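Local coordinates for protein phage terminase large subunit (Thermus phage P7426, PDB 4ZNK) that probably acts as the ATP-driven motor that packs viral DNA into empty capsids and as the nuclease that cuts it, this chain being its N-terminal ATPase part, at residues I71-D76 with L153-M158; I182-G187 with R250-A255. One frame throughout, in Å; residues are numbered along the deposited sequence.

Contact 1 of 2, residues I71-D76 with L153-M158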
# COMPACT_ATOMS: atom_id res chain seq x y z
N ILE A 71 -7.84 1.32 -1.94
CA ILE A 71 -8.46 2.14 -2.99
C ILE A 71 -7.52 2.24 -4.17
O ILE A 71 -6.34 2.58 -4.01
CB ILE A 71 -8.80 3.57 -2.49
CG1 ILE A 71 -9.62 3.48 -1.20
CG2 ILE A 71 -9.61 4.32 -3.56
CD1 ILE A 71 -9.00 4.24 -0.06
N ALA A 72 -8.04 1.95 -5.35
CA ALA A 72 -7.29 2.08 -6.61
C ALA A 72 -8.12 2.91 -7.60
O ALA A 72 -9.28 3.21 -7.33
CB ALA A 72 -6.96 0.70 -7.16
N PRO A 73 -7.52 3.30 -8.75
CA PRO A 73 -8.26 4.09 -9.76
C PRO A 73 -9.53 3.40 -10.26
O PRO A 73 -10.52 4.07 -10.54
CB PRO A 73 -7.23 4.26 -10.89
CG PRO A 73 -5.89 4.22 -10.17
CD PRO A 73 -6.09 3.18 -9.07
N THR A 74 -9.50 2.08 -10.33
CA THR A 74 -10.62 1.28 -10.82
C THR A 74 -10.81 0.08 -9.93
O THR A 74 -9.88 -0.30 -9.22
CB THR A 74 -10.38 0.76 -12.23
OG1 THR A 74 -9.30 -0.17 -12.18
CG2 THR A 74 -10.02 1.89 -13.16
N TYR A 75 -11.99 -0.53 -9.98
CA TYR A 75 -12.24 -1.75 -9.21
C TYR A 75 -11.38 -2.91 -9.69
O TYR A 75 -10.92 -3.72 -8.89
CB TYR A 75 -13.72 -2.15 -9.27
CG TYR A 75 -14.55 -1.53 -8.17
CD1 TYR A 75 -14.33 -1.85 -6.84
CD2 TYR A 75 -15.58 -0.63 -8.46
CE1 TYR A 75 -15.08 -1.29 -5.81
CE2 TYR A 75 -16.34 -0.07 -7.45
CZ TYR A 75 -16.09 -0.40 -6.12
OH TYR A 75 -16.84 0.16 -5.11
N ASP A 76 -11.16 -3.00 -11.00
CA ASP A 76 -10.33 -4.06 -11.56
C ASP A 76 -8.93 -3.99 -10.98
O ASP A 76 -8.30 -5.00 -10.73
CB ASP A 76 -10.23 -3.96 -13.08
CG ASP A 76 -11.52 -4.31 -13.77
OD1 ASP A 76 -12.34 -5.04 -13.17
OD2 ASP A 76 -11.70 -3.85 -14.92
N LEU A 153 -3.63 3.26 -0.77
CA LEU A 153 -3.93 3.85 -2.08
C LEU A 153 -2.98 3.26 -3.11
O LEU A 153 -1.77 3.52 -3.06
CB LEU A 153 -3.79 5.37 -2.06
CG LEU A 153 -4.93 6.18 -1.47
CD1 LEU A 153 -5.00 6.04 0.03
CD2 LEU A 153 -4.78 7.63 -1.86
N ASP A 154 -3.52 2.46 -4.02
CA ASP A 154 -2.73 1.79 -5.03
C ASP A 154 -2.78 2.63 -6.31
O ASP A 154 -3.80 3.21 -6.64
CB ASP A 154 -3.25 0.37 -5.28
CG ASP A 154 -2.29 -0.46 -6.15
OD1 ASP A 154 -1.07 -0.16 -6.18
OD2 ASP A 154 -2.75 -1.43 -6.79
N GLU A 155 -1.66 2.69 -7.02
CA GLU A 155 -1.55 3.58 -8.18
C GLU A 155 -2.00 4.98 -7.80
O GLU A 155 -2.75 5.64 -8.53
CB GLU A 155 -2.39 3.07 -9.36
CG GLU A 155 -1.92 1.77 -9.99
CD GLU A 155 -2.56 1.53 -11.36
OE1 GLU A 155 -3.80 1.44 -11.44
OE2 GLU A 155 -1.80 1.47 -12.35
N ALA A 156 -1.54 5.45 -6.65
CA ALA A 156 -1.99 6.73 -6.10
C ALA A 156 -1.78 7.93 -6.99
O ALA A 156 -2.53 8.89 -6.90
CB ALA A 156 -1.31 6.98 -4.76
N ALA A 157 -0.77 7.90 -7.85
CA ALA A 157 -0.49 9.04 -8.70
C ALA A 157 -1.59 9.21 -9.76
O ALA A 157 -1.66 10.25 -10.40
CB ALA A 157 0.90 8.90 -9.36
N MET A 158 -2.44 8.19 -9.92
CA MET A 158 -3.57 8.23 -10.85
C MET A 158 -4.90 8.49 -10.13
O MET A 158 -5.94 8.57 -10.77
CB MET A 158 -3.66 6.92 -11.63
CG MET A 158 -2.42 6.60 -12.44
SD MET A 158 -2.60 5.12 -13.46
CE MET A 158 -3.58 5.77 -14.81
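Glu155 lies against the ring of Pro73, where the loops following two neighbouring parallel strands come together. Glu155 CB rests 3.7 Å from Pro73 CD, at the CG-CD edge of the ring. With CG anti to the carbonyl carbon (chi1 -67°), the chain leaves that edge and runs on extended, crossing the proline at about a right angle. At the tip one carboxylate oxygen, Glu155 OE1, is brought back within 3.7 Å of Pro73 CG (chi3 -61°). Contact is thus made at the two ends of the side chain, while CG and CD arch past the ring at longer range, and no polar bond joins the pair. The same proline edge is used twice more: Pro73 CD sits 3.3 Å from Asp154 O, and Pro73 CG lies 3.8 Å from Met158 CB.

One step back along the strands, a single backbone bond links the segments, Asp154 N to Ile71 O at 2.8 Å, and it is nearly straight at 163°. The Asp154 side chain passes beside Ala72, with Asp154 CB 4.2 Å from Ala72 CB. Placing CG anti to the backbone N carries the carboxylate to Gln77, which bonds OD2, while OD1 takes a weak bond from Glu155 N. Gln77 thus positions a residue that binds magnesium. On the opposite face, Ile71 and Leu153 bring their CD1 methyls together.

Leu153, Asp154 and Glu155 close the predicted Walker B motif of this P-loop ATPase, Glu155 being the predicted catalytic residue. Strand 150-154 lies between strands 67-72 and 178-183 in the sheet, Leu153 bonding through its backbone to Leu180 and Ile182. Helix 75-93 covers Ala72 and Asp154 on one face, while Trp190 of helix 190-198 packs on Leu153 on the other.

Contact 2 of 2, residues I182-G187 with R250-A255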
# COMPACT_ATOMS: atom_id res chain seq x y z
N ILE A 182 1.06 4.32 -2.45
CA ILE A 182 2.07 3.67 -3.29
C ILE A 182 1.74 3.83 -4.76
O ILE A 182 0.57 3.77 -5.17
CB ILE A 182 2.19 2.16 -3.02
CG1 ILE A 182 0.86 1.47 -3.36
CG2 ILE A 182 2.55 1.95 -1.58
CD1 ILE A 182 0.76 0.01 -3.05
N SER A 183 2.78 4.01 -5.57
CA SER A 183 2.55 4.26 -6.98
C SER A 183 3.85 4.27 -7.73
O SER A 183 4.90 4.45 -7.15
CB SER A 183 1.83 5.60 -7.16
OG SER A 183 1.28 5.75 -8.46
N THR A 184 3.75 4.07 -9.04
CA THR A 184 4.75 4.60 -9.96
C THR A 184 4.35 6.05 -10.20
O THR A 184 3.17 6.36 -10.21
CB THR A 184 4.79 3.81 -11.28
OG1 THR A 184 3.48 3.79 -11.85
CG2 THR A 184 5.24 2.39 -11.03
N PRO A 185 5.32 6.94 -10.37
CA PRO A 185 5.01 8.37 -10.48
C PRO A 185 4.35 8.75 -11.80
O PRO A 185 4.46 8.04 -12.80
CB PRO A 185 6.39 9.03 -10.33
CG PRO A 185 7.35 8.03 -10.78
CD PRO A 185 6.76 6.68 -10.46
N LYS A 186 3.62 9.87 -11.76
CA LYS A 186 2.95 10.41 -12.92
C LYS A 186 3.20 11.92 -12.96
O LYS A 186 2.27 12.71 -12.99
CB LYS A 186 1.46 10.10 -12.89
CG LYS A 186 1.13 8.62 -12.93
CD LYS A 186 1.33 8.03 -14.34
CE LYS A 186 1.33 6.50 -14.33
NZ LYS A 186 2.46 5.96 -13.46
N GLY A 187 4.46 12.31 -12.91
CA GLY A 187 4.80 13.71 -13.01
C GLY A 187 4.77 14.40 -11.68
O GLY A 187 4.76 13.77 -10.62
N ARG A 250 10.79 5.77 -17.84
CA ARG A 250 11.40 6.44 -16.70
C ARG A 250 10.50 6.41 -15.45
O ARG A 250 10.98 6.27 -14.33
CB ARG A 250 11.74 7.87 -17.09
CG ARG A 250 12.87 7.91 -18.10
CD ARG A 250 12.95 9.21 -18.83
NE ARG A 250 13.38 10.28 -17.97
CZ ARG A 250 13.70 11.49 -18.41
NH1 ARG A 250 13.63 11.75 -19.71
NH2 ARG A 250 14.09 12.43 -17.56
N GLN A 251 9.19 6.53 -15.65
CA GLN A 251 8.25 6.44 -14.53
C GLN A 251 8.07 5.01 -14.03
O GLN A 251 8.20 4.75 -12.84
CB GLN A 251 6.89 7.03 -14.95
CG GLN A 251 7.03 8.50 -15.25
CD GLN A 251 5.72 9.21 -15.62
OE1 GLN A 251 4.82 8.65 -16.23
NE2 GLN A 251 5.64 10.46 -15.23
N GLU A 252 7.76 4.09 -14.94
CA GLU A 252 7.35 2.75 -14.53
C GLU A 252 8.51 1.89 -14.07
O GLU A 252 8.32 0.99 -13.23
CB GLU A 252 6.62 2.04 -15.68
CG GLU A 252 5.34 2.71 -16.12
CD GLU A 252 4.35 2.88 -14.99
OE1 GLU A 252 3.83 4.01 -14.82
OE2 GLU A 252 4.09 1.89 -14.27
N TYR A 253 9.70 2.15 -14.59
CA TYR A 253 10.89 1.38 -14.23
C TYR A 253 11.88 2.24 -13.48
O TYR A 253 12.44 1.80 -12.48
CB TYR A 253 11.53 0.74 -15.48
CG TYR A 253 10.61 -0.31 -16.06
CD1 TYR A 253 10.60 -1.61 -15.56
CD2 TYR A 253 9.72 0.00 -17.08
CE1 TYR A 253 9.73 -2.56 -16.07
CE2 TYR A 253 8.85 -0.94 -17.59
CZ TYR A 253 8.86 -2.22 -17.08
OH TYR A 253 8.00 -3.15 -17.60
N GLY A 254 12.05 3.47 -13.92
CA GLY A 254 13.00 4.36 -13.25
C GLY A 254 12.45 4.95 -11.96
O GLY A 254 13.20 5.50 -11.16
N ALA A 255 11.13 4.84 -11.77
CA ALA A 255 10.45 5.51 -10.68
C ALA A 255 10.87 6.98 -10.62
O ALA A 255 11.03 7.56 -9.56
CB ALA A 255 10.73 4.79 -9.36
O HOH W 1 7.19 11.46 -13.22
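Thr184 and Lys186 converge on one carboxylate oxygen, OE1 of Glu252, from different directions. The threonine crosses the glutamate at about a right angle, and Thr184 OG1 donates to Glu252 OE1 over 3.0 Å from the syn side, 30° out of the carboxylate plane. The lysine comes in obliquely, and Lys186 NZ meets Glu252 OE1 almost end-on to the C-O bond, in a salt bridge of 2.7 Å. Neither long chain starts out toward its partner: Lys186 bends at chi2 and chi4, and Glu252 at chi2 (-57°), and these bends swing the charged ends together. Lys186 NZ also donates to Pro185 O at 3.0 Å, from well above the carbonyl plane.

Residues 183-185 lie at the C-terminal end of the strand next to the Walker B strand in this P-loop fold, consistent with the place of the coupling motif in large terminases, and Thr184 touches Lys48, a residue that binds ADP. Arg44 makes a weak, long ion pair with Glu252 OE2.

Gln251 runs past Pro185 O. Extended beyond CG, it lies at about a right angle to Lys186, and Pro185 O is 3.4 Å from Gln251 CB and 3.3 Å from Gln251 CD. Its NE2 is bonded to His260 and to a water, which Gly187 N also reaches at 2.9 Å. The Pro185 ring lies against the turn after helix 246-252, with Pro185 CG 3.7 Å from Ala255 C.

Contacts 1 and 2 are centred 14 Å apart and meet through adjacent strands of the same sheet, 150-154 and 178-183. Leu153 O of contact 1 lies 3.0 Å from Ile182 N of contact 2, a probable hydrogen bond, and beyond the strand ends Ala157 N makes a similar approach, 3.0 Å, to Ser183 OG. The loops that carry the predicted catalytic glutamate and Thr184 are therefore tied together, their side chains about 6 Å apart at nearest atoms. Both face the nucleotide site: at nearest atoms, the side chain of Lys48 is about 6 Å from that of Asp154 and about 4 Å from that of Thr184.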